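Local coordinates for Endonuclease/exonuclease/phosphatase domain-containing protein (Enterococcus faecalis, PDB 3L1W) that is of unknown function but belongs to the endonuclease/exonuclease/phosphatase family and may act as a 3'-5' RNA exonuclease, at residues W18-R23 with R45-R50; C28-I31 with D35-L38; A143-I148 with T161-D166; F202-P207 with T231-G236. One frame throughout, in Å; residues are numbered along the deposited sequence. Where two conformers were deposited one is given.

Contact 1: residues W18-R23 with R45-R50; sequences WQWSFR and RPNQVR
A chi1 of 178° sets the Trp20 indole opposite the backbone N and swings it out toward Gln48, while Gln48, with CG anti to the carbonyl carbon (chi1 -60°) and an extended chain beyond, lays its side chain over that ring. The contact joins the start of helix 20-34, the helical link of a beta-alpha-beta crossover between strands 2-7 and 38-44, to the first turn of helix 46-55. It is a CH-pi contact: CG of Gln48 stands 3.5 Å from the centroid of the five-membered ring, almost exactly on its normal. Further along, NE2 of Gln48 comes within 3.3 Å of Trp20 CE3 over the benzo half, but its polar partner is O of Arg9. The other end of the amide is fixed too, because OE1 accepts a nearly straight bond from N of Arg45 at 2.8 Å, the donor lying above the carbonyl plane, and a second from N of Asp11. Asn47 contributes a lesser touch, its ND2 3.9 Å from CD1 of Trp20 and bonded to Asp11. Trp20 NE1 is tied to Asp51 OD2, and at the indole edge, in the ring plane, lies NH2 of Arg23, itself bound to O of Arg9.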
loop_
_atom_site.group_PDB
_atom_site.type_symbol
_atom_site.label_atom_id
_atom_site.label_comp_id
_atom_site.label_asym_id
_atom_site.label_seq_id
_atom_site.Cartn_x
_atom_site.Cartn_y
_atom_site.Cartn_z
ATOM N N TRP A 18 17.648 14.290 8.708
ATOM C CA TRP A 18 16.826 13.115 8.426
ATOM C C TRP A 18 17.190 11.986 9.391
ATOM O O TRP A 18 17.044 10.808 9.075
ATOM C CB TRP A 18 16.972 12.686 6.954
ATOM C CG TRP A 18 15.786 11.933 6.366
ATOM C CD1 TRP A 18 15.837 10.793 5.611
ATOM C CD2 TRP A 18 14.390 12.268 6.489
ATOM N NE1 TRP A 18 14.562 10.401 5.253
ATOM C CE2 TRP A 18 13.659 11.288 5.780
ATOM C CE3 TRP A 18 13.687 13.299 7.125
ATOM C CZ2 TRP A 18 12.262 11.306 5.700
ATOM C CZ3 TRP A 18 12.301 13.315 7.040
ATOM C CH2 TRP A 18 11.607 12.325 6.335
ATOM N N GLN A 19 17.665 12.351 10.579
ATOM C CA GLN A 19 17.828 11.347 11.629
ATOM C C GLN A 19 16.462 10.916 12.179
ATOM O O GLN A 19 15.428 11.484 11.828
ATOM C CB GLN A 19 18.731 11.851 12.751
ATOM C CG GLN A 19 18.210 13.058 13.479
ATOM C CD GLN A 19 19.241 13.610 14.453
ATOM O OE1 GLN A 19 20.207 14.256 14.047
ATOM N NE2 GLN A 19 19.043 13.346 15.739
ATOM N N TRP A 20 16.465 9.900 13.028
ATOM C CA TRP A 20 15.223 9.266 13.465
ATOM C C TRP A 20 14.141 10.252 13.917
ATOM O O TRP A 20 12.967 10.090 13.580
ATOM C CB TRP A 20 15.507 8.242 14.565
ATOM C CG TRP A 20 14.276 7.558 15.125
ATOM C CD1 TRP A 20 13.725 7.758 16.356
ATOM C CD2 TRP A 20 13.466 6.554 14.482
ATOM N NE1 TRP A 20 12.620 6.953 16.519
ATOM C CE2 TRP A 20 12.437 6.212 15.383
ATOM C CE3 TRP A 20 13.497 5.935 13.227
ATOM C CZ2 TRP A 20 11.466 5.256 15.081
ATOM C CZ3 TRP A 20 12.533 4.986 12.928
ATOM C CH2 TRP A 20 11.527 4.659 13.849
ATOM N N SER A 21 14.518 11.258 14.696
ATOM C CA SER A 21 13.518 12.192 15.206
ATOM C C SER A 21 12.636 12.742 14.080
ATOM O O SER A 21 11.439 12.939 14.259
ATOM C CB SER A 21 14.182 13.340 15.975
ATOM O OG SER A 21 14.977 14.127 15.111
ATOM N N PHE A 22 13.228 12.976 12.914
ATOM C CA PHE A 22 12.492 13.545 11.789
ATOM C C PHE A 22 11.704 12.512 10.992
ATOM O O PHE A 22 10.784 12.870 10.262
ATOM C CB PHE A 22 13.445 14.278 10.850
ATOM C CG PHE A 22 14.206 15.380 11.510
ATOM C CD1 PHE A 22 13.668 16.651 11.595
ATOM C CD2 PHE A 22 15.461 15.146 12.052
ATOM C CE1 PHE A 22 14.362 17.673 12.203
ATOM C CE2 PHE A 22 16.166 16.171 12.670
ATOM C CZ PHE A 22 15.616 17.433 12.743
ATOM N N ARG A 23 12.071 11.239 11.134
ATOM C CA ARG A 23 11.510 10.155 10.323
ATOM C C ARG A 23 10.498 9.300 11.083
ATOM O O ARG A 23 9.743 8.539 10.477
ATOM C CB ARG A 23 12.639 9.220 9.840
ATOM C CG ARG A 23 13.697 9.903 9.014
ATOM C CD ARG A 23 14.721 8.910 8.467
ATOM N NE ARG A 23 15.595 8.351 9.504
ATOM C CZ ARG A 23 15.522 7.104 9.958
ATOM N NH1 ARG A 23 14.618 6.264 9.472
ATOM N NH2 ARG A 23 16.367 6.688 10.896
ATOM N N ARG A 45 17.738 1.447 18.023
ATOM C CA ARG A 45 18.282 1.741 19.337
ATOM C C ARG A 45 17.115 1.862 20.317
ATOM O O ARG A 45 15.947 1.871 19.902
ATOM C CB ARG A 45 19.117 3.020 19.270
ATOM C CG ARG A 45 20.384 2.842 18.424
ATOM C CD ARG A 45 21.257 4.095 18.398
ATOM N NE ARG A 45 21.561 4.553 19.746
ATOM C CZ ARG A 45 22.384 3.924 20.583
ATOM N NH1 ARG A 45 22.595 4.414 21.798
ATOM N NH2 ARG A 45 22.995 2.808 20.209
ATOM N N PRO A 46 17.410 1.925 21.622
ATOM C CA PRO A 46 16.312 1.888 22.597
ATOM C C PRO A 46 15.257 2.967 22.394
ATOM O O PRO A 46 14.065 2.697 22.580
ATOM C CB PRO A 46 17.033 2.075 23.933
ATOM C CG PRO A 46 18.372 1.437 23.697
ATOM C CD PRO A 46 18.732 1.793 22.272
ATOM N N ASN A 47 15.673 4.173 22.017
ATOM C CA ASN A 47 14.699 5.228 21.773
ATOM C C ASN A 47 13.756 4.897 20.618
ATOM O O ASN A 47 12.572 5.224 20.656
ATOM C CB ASN A 47 15.389 6.579 21.556
ATOM C CG ASN A 47 16.219 6.619 20.290
ATOM O OD1 ASN A 47 16.986 5.697 20.004
ATOM N ND2 ASN A 47 16.067 7.684 19.522
ATOM N N GLN A 48 14.282 4.235 19.593
ATOM C CA GLN A 48 13.473 3.830 18.448
ATOM C C GLN A 48 12.492 2.726 18.844
ATOM O O GLN A 48 11.348 2.709 18.399
ATOM C CB GLN A 48 14.378 3.360 17.309
ATOM C CG GLN A 48 15.326 4.454 16.836
ATOM C CD GLN A 48 16.293 3.963 15.772
ATOM O OE1 GLN A 48 17.390 3.502 16.089
ATOM N NE2 GLN A 48 15.892 4.061 14.504
ATOM N N VAL A 49 12.937 1.811 19.700
ATOM C CA VAL A 49 12.035 0.783 20.210
ATOM C C VAL A 49 10.894 1.441 20.993
ATOM O O VAL A 49 9.719 1.103 20.808
ATOM C CB VAL A 49 12.779 -0.225 21.095
ATOM C CG1 VAL A 49 11.793 -1.211 21.734
ATOM C CG2 VAL A 49 13.822 -0.971 20.268
ATOM N N ARG A 50 11.237 2.393 21.855
ATOM C CA ARG A 50 10.221 3.119 22.620
ATOM C C ARG A 50 9.218 3.790 21.687
ATOM O O ARG A 50 8.011 3.737 21.929
ATOM C CB ARG A 50 10.851 4.169 23.540
ATOM C CG ARG A 50 11.589 3.611 24.748
ATOM C CD ARG A 50 11.807 4.693 25.812
ATOM N NE ARG A 50 12.695 5.770 25.366
ATOM C CZ ARG A 50 12.288 6.881 24.755
ATOM N NH1 ARG A 50 10.999 7.073 24.503
ATOM N NH2 ARG A 50 13.171 7.805 24.389
#

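Contact 2: residues C28-I31 with D35-L38; sequences CQLI and DWSL. With SO4 (sulfate ion), chain G.
Leu30 and Ile31 meet the six-membered part of the Trp36 indole where helix 20-34 ends and the chain turns into strand 38-44, completing a beta-alpha-beta crossover from strand 2-7. This is the tightly packed part. CD2 of Leu30 touches Trp36 CH2 at 3.8 Å, and the two side chains pass at a slant. Ile31 presents its backbone as much as its side chain: its CA lies 3.9 Å from Trp36 CZ3, with both CG1 and CG2 4.1 Å from the same ring atom, the side chains crossing at about a right angle. Trp36 carries CG beside its backbone N (chi1 -47°), which brings the six-membered ring back to the last turn of the helix. Lys2 and Ala4 of strand 2-7 also pack on the indole, Leu52 of helix 46-55 adjoins Ile31, and Tyr193 of the second subunit reaches Leu30.

The backbone closes the turn with one bond, from N of Asp35 to O of Ile31, 3.0 Å long and fairly straight. Asp35 is the first residue past the helix and has positive phi. Here the contact loosens: CB of Asp35, which is partly exposed, points away from the helix segment. Beyond it a sulfate ion, probably from the crystallisation liquor, receives a bond from OG of Ser37 and others from Lys2 N and Lys82 NZ. On the packed side, the indole's one polar atom is satisfied, Trp36 NE1 bonding to OE1 of Glu246.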
loop_
_atom_site.group_PDB
_atom_site.type_symbol
_atom_site.label_atom_id
_atom_site.label_comp_id
_atom_site.label_asym_id
_atom_site.label_seq_id
_atom_site.Cartn_x
_atom_site.Cartn_y
_atom_site.Cartn_z
ATOM N N CYS A 28 6.445 5.078 11.556
ATOM C CA CYS A 28 5.393 4.462 12.358
ATOM C C CYS A 28 4.034 4.483 11.656
ATOM O O CYS A 28 3.249 3.538 11.775
ATOM C CB CYS A 28 5.305 5.125 13.730
ATOM S SG CYS A 28 6.743 4.761 14.775
ATOM N N GLN A 29 3.748 5.559 10.928
ATOM C CA GLN A 29 2.490 5.642 10.192
ATOM C C GLN A 29 2.460 4.635 9.051
ATOM O O GLN A 29 1.409 4.082 8.729
ATOM C CB GLN A 29 2.268 7.065 9.670
ATOM C CG GLN A 29 1.851 8.019 10.776
ATOM C CD GLN A 29 1.970 9.459 10.360
ATOM O OE1 GLN A 29 2.176 9.757 9.186
ATOM N NE2 GLN A 29 1.857 10.369 11.326
ATOM N N LEU A 30 3.613 4.391 8.439
ATOM C CA LEU A 30 3.687 3.395 7.380
ATOM C C LEU A 30 3.328 2.029 7.947
ATOM O O LEU A 30 2.505 1.307 7.382
ATOM C CB LEU A 30 5.087 3.386 6.755
ATOM C CG LEU A 30 5.353 2.456 5.561
ATOM C CD1 LEU A 30 6.589 2.934 4.810
ATOM C CD2 LEU A 30 5.526 0.988 5.975
ATOM N N ILE A 31 3.958 1.682 9.067
ATOM C CA ILE A 31 3.678 0.421 9.744
ATOM C C ILE A 31 2.194 0.312 10.106
ATOM O O ILE A 31 1.556 -0.712 9.844
ATOM C CB ILE A 31 4.590 0.266 10.989
ATOM C CG1 ILE A 31 6.047 0.128 10.533
ATOM C CG2 ILE A 31 4.142 -0.924 11.841
ATOM C CD1 ILE A 31 7.086 0.333 11.643
ATOM N N ASP A 35 -0.301 -2.503 8.331
ATOM C CA ASP A 35 -1.091 -3.255 9.301
ATOM C C ASP A 35 -0.964 -4.770 9.128
ATOM O O ASP A 35 -1.959 -5.500 9.182
ATOM C CB ASP A 35 -2.557 -2.833 9.158
ATOM C CG ASP A 35 -3.426 -3.283 10.311
ATOM O OD1 ASP A 35 -2.942 -3.340 11.455
ATOM O OD2 ASP A 35 -4.622 -3.543 10.063
ATOM N N TRP A 36 0.262 -5.237 8.929
ATOM C CA TRP A 36 0.528 -6.667 8.768
ATOM C C TRP A 36 0.223 -7.445 10.048
ATOM O O TRP A 36 0.036 -6.844 11.110
ATOM C CB TRP A 36 2.002 -6.885 8.417
ATOM C CG TRP A 36 2.549 -5.986 7.330
ATOM C CD1 TRP A 36 2.361 -6.111 5.977
ATOM C CD2 TRP A 36 3.414 -4.858 7.510
ATOM N NE1 TRP A 36 3.046 -5.110 5.311
ATOM C CE2 TRP A 36 3.699 -4.333 6.232
ATOM C CE3 TRP A 36 3.963 -4.227 8.634
ATOM C CZ2 TRP A 36 4.513 -3.220 6.045
ATOM C CZ3 TRP A 36 4.774 -3.127 8.449
ATOM C CH2 TRP A 36 5.047 -2.635 7.164
ATOM N N SER A 37 0.163 -8.776 9.952
ATOM C CA SER A 37 0.114 -9.603 11.160
ATOM C C SER A 37 1.366 -9.418 11.994
ATOM O O SER A 37 1.299 -9.371 13.231
ATOM C CB SER A 37 -0.017 -11.093 10.822
ATOM O OG SER A 37 -1.339 -11.438 10.459
ATOM N N LEU A 38 2.515 -9.331 11.326
ATOM C CA LEU A 38 3.773 -9.165 12.037
ATOM C C LEU A 38 4.812 -8.542 11.122
ATOM O O LEU A 38 4.712 -8.654 9.896
ATOM C CB LEU A 38 4.282 -10.507 12.576
ATOM C CG LEU A 38 4.608 -11.565 11.527
ATOM C CD1 LEU A 38 6.087 -11.476 11.155
ATOM C CD2 LEU A 38 4.291 -12.956 12.062
HETATM S S SO4 G . -3.248 -9.915 7.764
HETATM O O1 SO4 G . -2.811 -8.529 7.950
HETATM O O2 SO4 G . -4.404 -10.145 8.624
HETATM O O3 SO4 G . -3.622 -10.127 6.370
HETATM O O4 SO4 G . -2.176 -10.831 8.147
#

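Contact 3: residues A143-I148 with T161-D166; sequences AGMTVI and TLLMGD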
loop_
_atom_site.group_PDB
_atom_site.type_symbol
_atom_site.label_atom_id
_atom_site.label_comp_id
_atom_site.label_asym_id
_atom_site.label_seq_id
_atom_site.Cartn_x
_atom_site.Cartn_y
_atom_site.Cartn_z
ATOM N N ALA A 143 29.151 -16.849 8.015
ATOM C CA ALA A 143 29.423 -17.329 9.367
ATOM C C ALA A 143 28.265 -17.039 10.312
ATOM O O ALA A 143 27.900 -17.882 11.136
ATOM C CB ALA A 143 30.722 -16.724 9.907
ATOM N N GLY A 144 27.688 -15.845 10.204
ATOM C CA GLY A 144 26.560 -15.481 11.043
ATOM C C GLY A 144 25.335 -16.339 10.785
ATOM O O GLY A 144 24.656 -16.762 11.716
HETATM N N MSE A 145 25.048 -16.595 9.511
HETATM C CA MSE A 145 23.893 -17.400 9.152
HETATM C C MSE A 145 24.103 -18.851 9.569
HETATM O O MSE A 145 23.153 -19.541 9.936
HETATM C CB MSE A 145 23.607 -17.307 7.649
HETATM C CG MSE A 145 22.470 -18.204 7.178
HETATM SE SE MSE A 145 20.763 -17.791 8.039
HETATM C CE MSE A 145 20.585 -15.960 7.426
ATOM N N THR A 146 25.351 -19.301 9.543
ATOM C CA THR A 146 25.680 -20.650 9.989
ATOM C C THR A 146 25.283 -20.814 11.454
ATOM O O THR A 146 24.704 -21.831 11.843
ATOM C CB THR A 146 27.177 -20.949 9.779
ATOM O OG1 THR A 146 27.468 -20.927 8.371
ATOM C CG2 THR A 146 27.547 -22.322 10.336
ATOM N N VAL A 147 25.587 -19.806 12.269
ATOM C CA VAL A 147 25.189 -19.831 13.675
ATOM C C VAL A 147 23.665 -19.857 13.831
ATOM O O VAL A 147 23.138 -20.629 14.624
ATOM C CB VAL A 147 25.788 -18.647 14.462
ATOM C CG1 VAL A 147 25.297 -18.663 15.908
ATOM C CG2 VAL A 147 27.303 -18.702 14.413
ATOM N N ILE A 148 22.946 -19.026 13.076
ATOM C CA ILE A 148 21.486 -19.073 13.131
ATOM C C ILE A 148 20.976 -20.478 12.822
ATOM O O ILE A 148 20.150 -21.030 13.550
ATOM C CB ILE A 148 20.844 -18.086 12.128
ATOM C CG1 ILE A 148 21.229 -16.654 12.494
ATOM C CG2 ILE A 148 19.308 -18.257 12.075
ATOM C CD1 ILE A 148 20.605 -15.601 11.603
ATOM N N THR A 161 8.776 -22.093 8.845
ATOM C CA THR A 161 9.659 -21.031 9.322
ATOM C C THR A 161 9.727 -19.876 8.337
ATOM O O THR A 161 9.765 -20.100 7.118
ATOM C CB THR A 161 11.086 -21.574 9.572
ATOM O OG1 THR A 161 11.044 -22.557 10.616
ATOM C CG2 THR A 161 12.021 -20.447 9.995
ATOM N N LEU A 162 9.713 -18.652 8.874
ATOM C CA LEU A 162 9.886 -17.423 8.099
ATOM C C LEU A 162 11.219 -16.816 8.524
ATOM O O LEU A 162 11.387 -16.400 9.677
ATOM C CB LEU A 162 8.753 -16.423 8.377
ATOM C CG LEU A 162 7.336 -16.928 8.096
ATOM C CD1 LEU A 162 6.281 -15.995 8.702
ATOM C CD2 LEU A 162 7.123 -17.101 6.601
ATOM N N LEU A 163 12.171 -16.812 7.601
ATOM C CA LEU A 163 13.508 -16.293 7.851
ATOM C C LEU A 163 13.581 -14.946 7.145
ATOM O O LEU A 163 13.657 -14.890 5.915
ATOM C CB LEU A 163 14.550 -17.265 7.280
ATOM C CG LEU A 163 16.033 -16.899 7.373
ATOM C CD1 LEU A 163 16.536 -16.959 8.816
ATOM C CD2 LEU A 163 16.881 -17.830 6.483
HETATM N N MSE A 164 13.533 -13.860 7.915
HETATM C CA MSE A 164 13.249 -12.545 7.334
HETATM C C MSE A 164 14.223 -11.503 7.812
HETATM O O MSE A 164 14.501 -11.408 8.998
HETATM C CB MSE A 164 11.854 -12.073 7.761
HETATM C CG MSE A 164 10.811 -13.149 7.761
HETATM SE SE MSE A 164 9.103 -12.482 8.435
HETATM C CE MSE A 164 8.692 -11.307 6.974
ATOM N N GLY A 165 14.715 -10.683 6.899
ATOM C CA GLY A 165 15.480 -9.536 7.333
ATOM C C GLY A 165 16.503 -9.040 6.339
ATOM O O GLY A 165 16.420 -9.283 5.135
ATOM N N ASP A 166 17.474 -8.328 6.884
ATOM C CA ASP A 166 18.502 -7.682 6.100
ATOM C C ASP A 166 19.735 -8.584 6.063
ATOM O O ASP A 166 20.459 -8.721 7.060
ATOM C CB ASP A 166 18.809 -6.328 6.737
ATOM C CG ASP A 166 19.853 -5.543 5.974
ATOM O OD1 ASP A 166 20.529 -6.109 5.084
ATOM O OD2 ASP A 166 20.001 -4.341 6.279
#
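Met145, a selenomethionine in this crystal, is the first residue of 143-148 to reach strand 161-164. It starts out extended, with chi1 at 176°, but the chain then bends twice, at chi2 and chi3, and the selenium is delivered to Leu163: SE and CD2 of Leu163 are 4.2 Å apart, the two side chains meeting tip to tip. Phe167, Val175 and Val179 also pack on Met145, so helix 174-179 shares this spot. One turn later comes Ile148, whose N bonds to O of Gly144 at 3.1 Å. Its CB points toward the strand, and CG2 approaches the other Leu163 methyl, CD1, at a looser 4.5 Å. Helix 138-151 thus packs on the six-stranded sheet of the DNase I-like sandwich, as part of the crossover from strand 126-132 to its parallel neighbour 161-164. Leu163 also adjoins Val131 and Tyr218 on the flanking strands, while Ile148 packs on Ile129 and Leu93. Past Leu163 the chain bends sharply at Gly165, the start of a Gly-Asp-Phe-Asn sequence that in relatives lies at the catalytic centre. There OD2 of Asp166 bonds to ND2 of Asn7, and OD1 takes the backbone N-H of Asn168.

Contact 4: residues F202-P207 with T231-G236; sequences FTYTKP and TDSIDG. With SO4 (sulfate ion), chain I; FMT (formic acid), chain L; FMT (formic acid), chain T.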
loop_
_atom_site.group_PDB
_atom_site.type_symbol
_atom_site.label_atom_id
_atom_site.label_comp_id
_atom_site.label_asym_id
_atom_site.label_seq_id
_atom_site.Cartn_x
_atom_site.Cartn_y
_atom_site.Cartn_z
ATOM N N PHE A 202 18.380 6.363 0.818
ATOM C CA PHE A 202 17.645 7.628 0.993
ATOM C C PHE A 202 17.594 8.469 -0.277
ATOM O O PHE A 202 17.292 9.656 -0.214
ATOM C CB PHE A 202 18.220 8.486 2.129
ATOM C CG PHE A 202 17.779 8.070 3.517
ATOM C CD1 PHE A 202 18.713 7.941 4.536
ATOM C CD2 PHE A 202 16.442 7.837 3.806
ATOM C CE1 PHE A 202 18.335 7.579 5.810
ATOM C CE2 PHE A 202 16.043 7.471 5.087
ATOM C CZ PHE A 202 16.997 7.343 6.091
ATOM N N THR A 203 17.886 7.865 -1.421
ATOM C CA THR A 203 17.836 8.599 -2.685
ATOM C C THR A 203 16.480 8.394 -3.360
ATOM O O THR A 203 16.216 7.335 -3.933
ATOM C CB THR A 203 18.955 8.163 -3.623
ATOM O OG1 THR A 203 20.205 8.241 -2.927
ATOM C CG2 THR A 203 18.998 9.072 -4.849
ATOM N N TYR A 204 15.625 9.407 -3.260
ATOM C CA TYR A 204 14.251 9.334 -3.754
ATOM C C TYR A 204 14.202 9.005 -5.246
ATOM O O TYR A 204 13.318 8.287 -5.705
ATOM C CB TYR A 204 13.541 10.662 -3.454
ATOM C CG TYR A 204 12.092 10.744 -3.906
ATOM C CD1 TYR A 204 11.112 9.978 -3.299
ATOM C CD2 TYR A 204 11.714 11.613 -4.921
ATOM C CE1 TYR A 204 9.793 10.056 -3.703
ATOM C CE2 TYR A 204 10.397 11.700 -5.334
ATOM C CZ TYR A 204 9.441 10.918 -4.721
ATOM O OH TYR A 204 8.128 11.002 -5.126
ATOM N N THR A 205 15.162 9.521 -6.002
ATOM C CA THR A 205 15.171 9.312 -7.453
ATOM C C THR A 205 16.065 8.157 -7.915
ATOM O O THR A 205 16.400 8.057 -9.097
ATOM C CB THR A 205 15.599 10.594 -8.204
ATOM O OG1 THR A 205 16.929 10.962 -7.807
ATOM C CG2 THR A 205 14.643 11.732 -7.891
ATOM N N LYS A 206 16.446 7.281 -6.993
ATOM C CA LYS A 206 17.317 6.158 -7.326
ATOM C C LYS A 206 16.635 5.263 -8.356
ATOM O O LYS A 206 15.529 4.795 -8.119
ATOM C CB LYS A 206 17.605 5.351 -6.060
ATOM C CG LYS A 206 18.295 4.024 -6.307
ATOM C CD LYS A 206 19.787 4.209 -6.442
ATOM C CE LYS A 206 20.381 4.811 -5.180
ATOM N NZ LYS A 206 21.857 4.978 -5.299
ATOM N N PRO A 207 17.284 5.042 -9.511
ATOM C CA PRO A 207 16.742 4.123 -10.523
ATOM C C PRO A 207 16.590 2.712 -9.964
ATOM O O PRO A 207 17.455 2.242 -9.221
ATOM C CB PRO A 207 17.806 4.153 -11.626
ATOM C CG PRO A 207 18.461 5.499 -11.465
ATOM C CD PRO A 207 18.503 5.720 -9.980
ATOM N N THR A 231 7.111 1.330 -1.780
ATOM C CA THR A 231 7.837 2.563 -2.105
ATOM C C THR A 231 7.221 3.817 -1.485
ATOM O O THR A 231 7.439 4.932 -1.970
ATOM C CB THR A 231 7.980 2.755 -3.644
ATOM O OG1 THR A 231 6.686 2.872 -4.240
ATOM C CG2 THR A 231 8.709 1.551 -4.266
ATOM N N ASP A 232 6.453 3.631 -0.413
ATOM C CA ASP A 232 5.863 4.757 0.317
ATOM C C ASP A 232 6.888 5.860 0.541
ATOM O O ASP A 232 8.031 5.597 0.942
ATOM C CB ASP A 232 5.368 4.310 1.693
ATOM C CG ASP A 232 4.354 3.195 1.628
ATOM O OD1 ASP A 232 4.501 2.287 0.779
ATOM O OD2 ASP A 232 3.415 3.214 2.456
ATOM N N SER A 233 6.475 7.104 0.322
ATOM C CA SER A 233 7.381 8.220 0.523
ATOM C C SER A 233 6.730 9.239 1.440
ATOM O O SER A 233 5.537 9.163 1.723
ATOM C CB SER A 233 7.736 8.883 -0.816
ATOM O OG SER A 233 6.561 9.307 -1.497
ATOM N N ILE A 234 7.534 10.178 1.910
ATOM C CA ILE A 234 7.042 11.306 2.678
ATOM C C ILE A 234 7.594 12.570 2.022
ATOM O O ILE A 234 8.753 12.930 2.213
ATOM C CB ILE A 234 7.462 11.180 4.173
ATOM C CG1 ILE A 234 7.185 12.473 4.932
ATOM C CG2 ILE A 234 8.931 10.750 4.308
ATOM C CD1 ILE A 234 5.725 12.878 4.904
ATOM N N ASP A 235 6.766 13.209 1.203
ATOM C CA ASP A 235 7.133 14.455 0.513
ATOM C C ASP A 235 8.566 14.486 -0.041
ATOM O O ASP A 235 9.375 15.338 0.327
ATOM C CB ASP A 235 6.883 15.660 1.431
ATOM C CG ASP A 235 6.828 16.981 0.673
ATOM O OD1 ASP A 235 6.748 18.030 1.341
ATOM O OD2 ASP A 235 6.861 16.991 -0.578
ATOM N N GLY A 236 8.875 13.551 -0.932
ATOM C CA GLY A 236 10.132 13.581 -1.657
ATOM C C GLY A 236 11.291 12.921 -0.943
ATOM O O GLY A 236 12.441 13.058 -1.360
HETATM S S SO4 I . 17.180 12.649 -4.046
HETATM O O1 SO4 I . 16.585 13.975 -4.201
HETATM O O2 SO4 I . 16.774 12.083 -2.752
HETATM O O3 SO4 I . 16.747 11.804 -5.151
HETATM O O4 SO4 I . 18.637 12.767 -4.081
HETATM C C FMT L . 2.883 7.572 1.835
HETATM O O1 FMT L . 2.879 8.591 2.533
HETATM O O2 FMT L . 3.343 7.499 0.688
HETATM C C FMT T . 5.053 0.475 -6.538
HETATM O O1 FMT T . 5.524 -0.174 -7.472
HETATM O O2 FMT T . 5.590 1.466 -6.032
HETATM O O HOH W 1 6.844 11.938 -2.287
#
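The Tyr204 ring lies flat against the backbone of Gly236, whose CA sits 3.9 Å from the ring centroid and within 1° of the ring normal, a CH-pi contact over the middle of the face. A trans first torsion (chi1 -180°) carries the Tyr204 ring off its own loop toward the other one. From the ring centre the Gly236 carbonyl runs back toward the root of the side chain, O lying 3.4 Å from CB of Tyr204. Ser233 approaches CE1 at a slant, its CB 3.7 Å away. A water completes the arrangement: it donates to OH of Tyr204, accepts from N of Gly236 at 2.9 Å and also bonds to OG of Ser233 at 2.8 Å.

The two loops follow strands 191-193 and 222-229, parallel neighbours at one edge of the seven-stranded sheet of the DNase I-like sandwich, and meet at the surface. Tyr204 stands in a type I beta turn closed by N of Lys206 and O of Thr203 at 3.1 Å. The turn grips a sulfate ion, probably from the crystallisation liquor, through N of Tyr204 (3.0 Å to O2) and through both N and OG1 of Thr205, which share O3. The same tyrosine also meets the second subunit: its ring stacks on Tyr204 of that chain, and its O accepts a bond from OH of that residue. Asp232 OD2 bonds to Tyr193 OH of the second subunit, and Asp235 OD2 to Trp208 N of that chain.

How the contacts relate
Contacts 1, 2 and 3 are buried, whereas contact 4 lies at the surface; contacts 2 and 4 both touch the second subunit. Contacts 1 and 2 share helix 20-34, one near its start and the other at its end, and the segments of contact 2 fall, in sequence, between those of contact 1. Their chemistry differs: an amide chain over an indole in contact 1, aliphatic side chains on an indole, with one backbone bond, in contact 2, purely apolar tips in contact 3, and a ring on glycine with water in contact 4. Phe202 and Ile234 of contact 4 pack on Trp18 of contact 1, Leu30 meets Asp232 between contacts 2 and 4, and Leu38 of contact 2 meets Met164 of contact 3, between the two sheets.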